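Local coordinates for putative phosphosugar isomerases (Salmonella typhimurium LT2, PDB 3FKJ), which probably binds phosphosugar-like carbohydrate derivatives through its SIS fold and may act as an isomerase, although its substrate is not established, at residues H227-S230 with I231-L235; N318-L321 with D322-L326; N77-H81 with A82-A86. One frame throughout, in Å; residues are numbered along the deposited sequence.

Contact 1 of 3, residues H227-S230 with I231-L235; sequences HQES and ICILL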
loop_
_atom_site.group_PDB
_atom_site.type_symbol
_atom_site.label_atom_id
_atom_site.label_comp_id
_atom_site.label_asym_id
_atom_site.label_seq_id
_atom_site.Cartn_x
_atom_site.Cartn_y
_atom_site.Cartn_z
ATOM N N HIS A 227 -0.269 -5.670 7.695
ATOM C CA HIS A 227 -0.835 -6.133 6.493
ATOM C C HIS A 227 -0.543 -7.609 6.257
ATOM O O HIS A 227 -1.436 -8.353 5.867
ATOM C CB HIS A 227 -0.376 -5.272 5.318
ATOM C CG HIS A 227 -1.068 -5.617 4.048
ATOM N ND1 HIS A 227 -2.416 -5.415 3.878
ATOM C CD2 HIS A 227 -0.627 -6.236 2.919
ATOM C CE1 HIS A 227 -2.767 -5.846 2.677
ATOM N NE2 HIS A 227 -1.702 -6.344 2.075
ATOM N N GLN A 228 0.710 -8.019 6.496
ATOM C CA GLN A 228 1.063 -9.391 6.385
ATOM C C GLN A 228 0.200 -10.280 7.287
ATOM O O GLN A 228 -0.302 -11.301 6.847
ATOM C CB GLN A 228 2.536 -9.562 6.728
ATOM C CG GLN A 228 3.103 -10.979 6.570
ATOM C CD GLN A 228 4.577 -10.989 6.784
ATOM O OE1 GLN A 228 5.329 -10.088 6.296
ATOM N NE2 GLN A 228 5.017 -11.939 7.571
ATOM N N GLU A 229 0.052 -9.908 8.555
ATOM C CA GLU A 229 -0.789 -10.678 9.440
ATOM C C GLU A 229 -2.171 -10.830 8.861
ATOM O O GLU A 229 -2.787 -11.894 8.924
ATOM C CB GLU A 229 -0.857 -10.028 10.807
ATOM C CG GLU A 229 -1.717 -10.751 11.826
ATOM C CD GLU A 229 -1.067 -12.032 12.432
ATOM O OE1 GLU A 229 0.087 -12.410 12.151
ATOM O OE2 GLU A 229 -1.773 -12.669 13.223
ATOM N N SER A 230 -2.691 -9.734 8.328
ATOM C CA SER A 230 -4.020 -9.723 7.733
ATOM C C SER A 230 -4.189 -10.695 6.575
ATOM O O SER A 230 -5.095 -11.531 6.591
ATOM C CB SER A 230 -4.351 -8.311 7.283
ATOM O OG SER A 230 -5.677 -8.230 6.842
ATOM N N ILE A 231 -3.303 -10.581 5.583
ATOM C CA ILE A 231 -3.434 -11.333 4.327
ATOM C C ILE A 231 -2.813 -12.742 4.409
ATOM O O ILE A 231 -3.385 -13.687 3.886
ATOM C CB ILE A 231 -2.940 -10.511 3.064
ATOM C CG1 ILE A 231 -1.470 -10.084 3.166
ATOM C CG2 ILE A 231 -3.871 -9.267 2.813
ATOM C CD1 ILE A 231 -0.699 -10.249 1.816
ATOM N N CYS A 232 -1.701 -12.894 5.134
ATOM C CA CYS A 232 -0.980 -14.162 5.172
ATOM C C CYS A 232 -1.329 -15.075 6.320
ATOM O O CYS A 232 -0.963 -16.228 6.263
ATOM C CB CYS A 232 0.540 -13.922 5.212
ATOM S SG CYS A 232 1.119 -13.118 3.725
ATOM N N ILE A 233 -1.962 -14.561 7.370
ATOM C CA ILE A 233 -2.308 -15.371 8.547
ATOM C C ILE A 233 -3.829 -15.447 8.731
ATOM O O ILE A 233 -4.370 -16.531 8.811
ATOM C CB ILE A 233 -1.663 -14.847 9.881
ATOM C CG1 ILE A 233 -0.128 -14.854 9.793
ATOM C CG2 ILE A 233 -2.181 -15.645 11.142
ATOM C CD1 ILE A 233 0.547 -16.246 9.715
ATOM N N LEU A 234 -4.513 -14.317 8.782
ATOM C CA LEU A 234 -5.925 -14.310 9.163
ATOM C C LEU A 234 -6.742 -14.827 8.004
ATOM O O LEU A 234 -7.441 -15.819 8.169
ATOM C CB LEU A 234 -6.373 -12.941 9.663
ATOM C CG LEU A 234 -5.844 -12.541 11.061
ATOM C CD1 LEU A 234 -6.252 -11.119 11.443
ATOM C CD2 LEU A 234 -6.326 -13.483 12.170
ATOM N N LEU A 235 -6.590 -14.219 6.808
ATOM C CA LEU A 235 -7.229 -14.728 5.589
ATOM C C LEU A 235 -6.614 -16.096 5.159
ATOM O O LEU A 235 -7.303 -17.118 5.053
ATOM C CB LEU A 235 -7.111 -13.678 4.463
ATOM C CG LEU A 235 -7.878 -12.363 4.655
ATOM C CD1 LEU A 235 -7.416 -11.325 3.651
ATOM C CD2 LEU A 235 -9.392 -12.563 4.536
#
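His227 and Gln228 accept the amides of Ile231 and Cys232 through their carbonyls, the regular four-residue spacing of an alpha helix, yet at the next carbonyl helix 223-238 departs from it. Ile231 N lies 2.9 Å from His227 O, and Cys232 N 2.7 Å from Gln228 O. At Glu229 the count slips. Its O takes a bent bond (138°) from Ile233 N at 3.2 Å, with the donor well above the carbonyl plane, and a better directed one from Leu234 N at 3.0 Å. Leu235 N then reaches back five residues to Ser230 O, 3.1 Å away and nearly straight at 172°. Two successive five-residue bonds make this a wider, pi-type turn within the helix that links strands 213-218 and 241-246 in a beta-alpha-beta unit.

The side chains meet at four-residue spacing. CG of His227 lies anti to its N (chi1 -173°), which carries the ring alongside the next turn, where Ile231 CG1 stands above one face, 4.2 Å from the ring centroid, as a CH-pi contact. The other branch, Ile231 CG2, meets His227 CE1 at 3.6 Å. Glu229 bends at chi2, which lays its carboxylate against Ile233: OE1 comes to 3.4 Å from CG1, while OE2 faces CG2. On the sheet side, His227 ND1 bonds to Ser244 OG and Ser230 OG to Ser242 OG. Ile231 and Leu235 pack on Pro254 and Tyr215 of the second subunit.

Chemically, the helix presents different groups to different neighbours: imidazole and hydroxyl bond to serines of strand 241-246, the carbonyl of Glu229 accepts from two amides where the turn widens, Leu234 packs on the sheet, and Ile231 and Leu235 face the dimer interface.

Contact 2 of 3, residues N318-L321 with D322-L326; sequences NCVL and DVYNL. With SCN (thiocyanate ion), chain C.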
loop_
_atom_site.group_PDB
_atom_site.type_symbol
_atom_site.label_atom_id
_atom_site.label_comp_id
_atom_site.label_asym_id
_atom_site.label_seq_id
_atom_site.Cartn_x
_atom_site.Cartn_y
_atom_site.Cartn_z
ATOM N N ASN A 318 6.662 -9.364 13.378
ATOM C CA ASN A 318 6.569 -10.603 12.606
ATOM C C ASN A 318 6.904 -11.803 13.518
ATOM O O ASN A 318 6.197 -12.800 13.541
ATOM C CB ASN A 318 7.567 -10.636 11.421
ATOM C CG ASN A 318 7.196 -9.740 10.228
ATOM O OD1 ASN A 318 6.081 -9.226 10.082
ATOM N ND2 ASN A 318 8.158 -9.611 9.319
ATOM N N CYS A 319 7.966 -11.681 14.294
ATOM C CA CYS A 319 8.391 -12.751 15.188
ATOM C C CYS A 319 7.464 -12.986 16.387
ATOM O O CYS A 319 7.152 -14.130 16.714
ATOM C CB CYS A 319 9.818 -12.490 15.684
ATOM S SG CYS A 319 11.051 -12.415 14.359
ATOM N N VAL A 320 7.034 -11.911 17.032
ATOM C CA VAL A 320 6.199 -12.015 18.229
ATOM C C VAL A 320 4.845 -12.621 17.859
ATOM O O VAL A 320 4.292 -13.421 18.614
ATOM C CB VAL A 320 6.042 -10.628 18.926
ATOM C CG1 VAL A 320 4.810 -10.591 19.829
ATOM C CG2 VAL A 320 7.331 -10.267 19.712
ATOM N N LEU A 321 4.339 -12.258 16.674
ATOM C CA LEU A 321 3.066 -12.764 16.160
ATOM C C LEU A 321 3.038 -14.273 15.971
ATOM O O LEU A 321 1.975 -14.874 16.099
ATOM C CB LEU A 321 2.666 -12.039 14.834
ATOM C CG LEU A 321 2.041 -10.644 14.962
ATOM C CD1 LEU A 321 2.014 -9.913 13.619
ATOM C CD2 LEU A 321 0.642 -10.728 15.584
ATOM N N ASP A 322 4.185 -14.894 15.683
ATOM C CA ASP A 322 4.266 -16.368 15.563
ATOM C C ASP A 322 3.657 -17.033 16.774
ATOM O O ASP A 322 3.010 -18.079 16.650
ATOM C CB ASP A 322 5.709 -16.863 15.400
ATOM C CG ASP A 322 6.235 -16.743 13.961
ATOM O OD1 ASP A 322 5.433 -16.606 13.023
ATOM O OD2 ASP A 322 7.466 -16.808 13.760
ATOM N N VAL A 323 3.835 -16.399 17.932
ATOM C CA VAL A 323 3.365 -16.964 19.206
ATOM C C VAL A 323 1.848 -16.854 19.271
ATOM O O VAL A 323 1.172 -17.834 19.534
ATOM C CB VAL A 323 4.055 -16.294 20.461
ATOM C CG1 VAL A 323 3.565 -16.942 21.786
ATOM C CG2 VAL A 323 5.593 -16.339 20.322
ATOM N N TYR A 324 1.311 -15.666 18.983
ATOM C CA TYR A 324 -0.127 -15.482 18.997
ATOM C C TYR A 324 -0.800 -16.352 17.942
ATOM O O TYR A 324 -1.838 -16.921 18.212
ATOM C CB TYR A 324 -0.492 -14.025 18.764
ATOM C CG TYR A 324 -0.131 -13.126 19.906
ATOM C CD1 TYR A 324 1.139 -12.583 20.003
ATOM C CD2 TYR A 324 -1.062 -12.815 20.889
ATOM C CE1 TYR A 324 1.488 -11.759 21.057
ATOM C CE2 TYR A 324 -0.727 -11.985 21.934
ATOM C CZ TYR A 324 0.554 -11.454 22.019
ATOM O OH TYR A 324 0.914 -10.612 23.068
ATOM N N ASN A 325 -0.195 -16.439 16.752
ATOM C CA ASN A 325 -0.725 -17.246 15.646
ATOM C C ASN A 325 -0.857 -18.733 15.924
ATOM O O ASN A 325 -1.847 -19.351 15.504
ATOM C CB ASN A 325 0.078 -17.059 14.366
ATOM C CG ASN A 325 0.096 -15.637 13.896
ATOM O OD1 ASN A 325 -0.703 -14.824 14.340
ATOM N ND2 ASN A 325 1.019 -15.317 13.001
ATOM N N LEU A 326 0.137 -19.313 16.599
ATOM C CA LEU A 326 0.055 -20.713 17.022
ATOM C C LEU A 326 -1.016 -20.882 18.109
ATOM O O LEU A 326 -1.850 -21.787 18.048
ATOM C CB LEU A 326 1.415 -21.207 17.536
ATOM C CG LEU A 326 1.667 -22.714 17.629
ATOM C CD1 LEU A 326 1.570 -23.345 16.248
ATOM C CD2 LEU A 326 3.013 -22.974 18.254
HETATM S S SCN C . 12.956 -10.947 11.375
HETATM C C SCN C . 11.464 -11.411 10.540
HETATM N N SCN C . 10.484 -11.696 9.971
HETATM O O HOH W 1 4.631 -13.608 11.644
#
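Val320 and Tyr324, one turn apart on helix 313-331, lie side by side and point the same way. Val320 CG1 meets the tyrosine at its edge, in the ring plane, 3.7 Å from CE1. On that same edge Val320 O lies 3.5 Å from Tyr324 CD1, while also accepting Val323 N at 3.1 Å from above its carbonyl plane. Asp322 N gives only a weak bond to Cys319 O, again three residues back. Regular spacing is kept by Asn325 N, 2.8 Å from Leu321 O and nearly straight (168°). A water donates to Asn318 O at 2.6 Å and, weakly, to Asp322 OD1 at 3.4 Å, so it spans the turn on the more polar side of the helix. Asn318 ND2 donates to the nitrogen of a thiocyanate ion, probably from the crystallisation liquor, at 3.2 Å.

Farther out, Tyr324 OH is fixed by Asp200, and its ring meets Phe204 edge-to-face. Val320 and Leu321 rest on Ile294 of strand 290-295. The chemistry thus implies a two-sided helix: an apolar face, with its one phenol anchored at the far end, turned to the sheet, and a polar flank where the water bridges one turn and the Asn318 amide takes up a thiocyanate.

Contact 3 of 3, residues N77-H81 with A82-A86; sequences NEFVH and ATPKA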
loop_
_atom_site.group_PDB
_atom_site.type_symbol
_atom_site.label_atom_id
_atom_site.label_comp_id
_atom_site.label_asym_id
_atom_site.label_seq_id
_atom_site.Cartn_x
_atom_site.Cartn_y
_atom_site.Cartn_z
ATOM N N ASN A 77 3.163 -9.551 -10.517
ATOM C CA ASN A 77 2.462 -9.633 -11.753
ATOM C C ASN A 77 2.037 -8.285 -12.291
ATOM O O ASN A 77 1.896 -8.132 -13.512
ATOM C CB ASN A 77 1.296 -10.635 -11.701
ATOM C CG ASN A 77 1.137 -11.368 -13.022
ATOM O OD1 ASN A 77 2.091 -11.416 -13.800
ATOM N ND2 ASN A 77 -0.029 -11.951 -13.275
ATOM N N GLU A 78 1.855 -7.304 -11.411
ATOM C CA GLU A 78 1.652 -5.959 -11.884
ATOM C C GLU A 78 2.921 -5.346 -12.502
ATOM O O GLU A 78 2.818 -4.668 -13.524
ATOM C CB GLU A 78 1.104 -5.039 -10.823
ATOM C CG GLU A 78 0.883 -3.645 -11.413
ATOM C CD GLU A 78 -0.340 -2.966 -10.914
ATOM O OE1 GLU A 78 -1.360 -3.640 -10.679
ATOM O OE2 GLU A 78 -0.272 -1.740 -10.762
ATOM N N PHE A 79 4.071 -5.600 -11.872
ATOM C CA PHE A 79 5.401 -5.208 -12.347
ATOM C C PHE A 79 5.694 -5.784 -13.724
ATOM O O PHE A 79 6.200 -5.079 -14.598
ATOM C CB PHE A 79 6.468 -5.680 -11.323
ATOM C CG PHE A 79 7.893 -5.251 -11.632
ATOM C CD1 PHE A 79 8.326 -3.957 -11.383
ATOM C CD2 PHE A 79 8.818 -6.159 -12.133
ATOM C CE1 PHE A 79 9.666 -3.587 -11.625
ATOM C CE2 PHE A 79 10.137 -5.780 -12.382
ATOM C CZ PHE A 79 10.551 -4.497 -12.125
ATOM N N VAL A 80 5.328 -7.058 -13.904
ATOM C CA VAL A 80 5.470 -7.770 -15.181
ATOM C C VAL A 80 4.602 -7.153 -16.252
ATOM O O VAL A 80 5.039 -6.954 -17.404
ATOM C CB VAL A 80 5.081 -9.246 -15.022
ATOM C CG1 VAL A 80 4.868 -9.953 -16.379
ATOM C CG2 VAL A 80 6.113 -9.962 -14.215
ATOM N N HIS A 81 3.357 -6.864 -15.900
ATOM C CA HIS A 81 2.392 -6.461 -16.932
ATOM C C HIS A 81 2.382 -4.956 -17.267
ATOM O O HIS A 81 2.136 -4.582 -18.414
ATOM C CB HIS A 81 0.997 -6.954 -16.562
ATOM C CG HIS A 81 0.806 -8.427 -16.763
ATOM N ND1 HIS A 81 1.315 -9.382 -15.899
ATOM C CD2 HIS A 81 0.139 -9.107 -17.724
ATOM C CE1 HIS A 81 0.982 -10.584 -16.335
ATOM N NE2 HIS A 81 0.262 -10.443 -17.436
ATOM N N ALA A 82 2.603 -4.119 -16.259
ATOM C CA ALA A 82 2.679 -2.667 -16.399
ATOM C C ALA A 82 4.034 -2.226 -15.826
ATOM O O ALA A 82 4.161 -1.623 -14.742
ATOM C CB ALA A 82 1.503 -1.984 -15.687
ATOM N N THR A 83 5.059 -2.558 -16.587
ATOM C CA THR A 83 6.436 -2.265 -16.224
ATOM C C THR A 83 6.715 -0.763 -16.314
ATOM O O THR A 83 6.424 -0.098 -17.359
ATOM C CB THR A 83 7.426 -3.074 -17.106
ATOM O OG1 THR A 83 6.989 -4.438 -17.123
ATOM C CG2 THR A 83 8.827 -2.975 -16.554
ATOM N N PRO A 84 7.215 -0.203 -15.206
ATOM C CA PRO A 84 7.611 1.205 -15.163
ATOM C C PRO A 84 8.680 1.525 -16.185
ATOM O O PRO A 84 9.653 0.798 -16.310
ATOM C CB PRO A 84 8.179 1.383 -13.738
ATOM C CG PRO A 84 8.239 0.095 -13.146
ATOM C CD PRO A 84 7.416 -0.870 -13.908
ATOM N N LYS A 85 8.501 2.617 -16.911
ATOM C CA LYS A 85 9.521 3.047 -17.853
ATOM C C LYS A 85 10.782 3.451 -17.138
ATOM O O LYS A 85 11.825 3.475 -17.739
ATOM C CB LYS A 85 9.006 4.176 -18.732
ATOM C CG LYS A 85 7.998 3.690 -19.751
ATOM C CD LYS A 85 7.542 4.803 -20.661
ATOM C CE LYS A 85 6.569 4.251 -21.693
ATOM N NZ LYS A 85 6.014 5.293 -22.607
ATOM N N ALA A 86 10.702 3.741 -15.840
ATOM C CA ALA A 86 11.899 4.098 -15.060
ATOM C C ALA A 86 12.832 2.934 -14.824
ATOM O O ALA A 86 13.967 3.160 -14.411
ATOM C CB ALA A 86 11.520 4.722 -13.733
HETATM O O HOH W 2 5.280 -4.118 -19.705
#
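Thr83 OG1 donates to Phe79 O across 2.7 Å, in the carbonyl plane, and so ties the first loop residues back to the end of helix 76-81. Its hydroxyl gets there by standing beside its own backbone N, anti to the carbonyl carbon (chi1 -48°). Ala82 N makes the last regular helical bond, 2.8 Å to Glu78 O at 161°. A water donates to Thr83 OG1 at 3.1 Å and weakly to His81 O. Within the helix, His81 ND1 lies 2.8 Å from Asn77 O, a carbonyl that also accepts the backbone N of His81. This short helix belongs to the alpha/beta SIS domain, on the connection from edge strand 70-75 to strand 91-97, which passes over strand 42-47 lying between them. Beyond the polar ties comes packing: Phe79 CD1 touches Pro84 CD at 4.1 Å, the two side chains crossing at about a right angle. Trp44 of strand 42-47 meets both, and Ala108 of helix 103-115 also touches the phenylalanine. From the buried Glu78, OE1 bonds to His246 NE2 and Gly220 N of the second subunit, while Lys85 NZ forms a salt bridge with Glu65 of that same neighbouring chain.

Overall arrangement
Contacts 1 and 2 are buried and neighbouring, their centres about 12 Å apart; helices 223-238 and 313-331 meet directly where Glu229 packs on Leu321 and Gln228 lies near Asn318. Contact 3 is only partly buried and stands apart, its centre about 34 Å from that of contact 2 and on the opposite side of the chain's centre. Contacts 1 and 3 both reach the second subunit, the former through apolar packing, the latter also through a salt bridge and hydrogen bonds; no other chain touches contact 2. Chemistry tracks place: a helix interior widened into a pi-type turn, another mixing three- and four-residue bonds, and a helix end closed by a threonine hydroxyl.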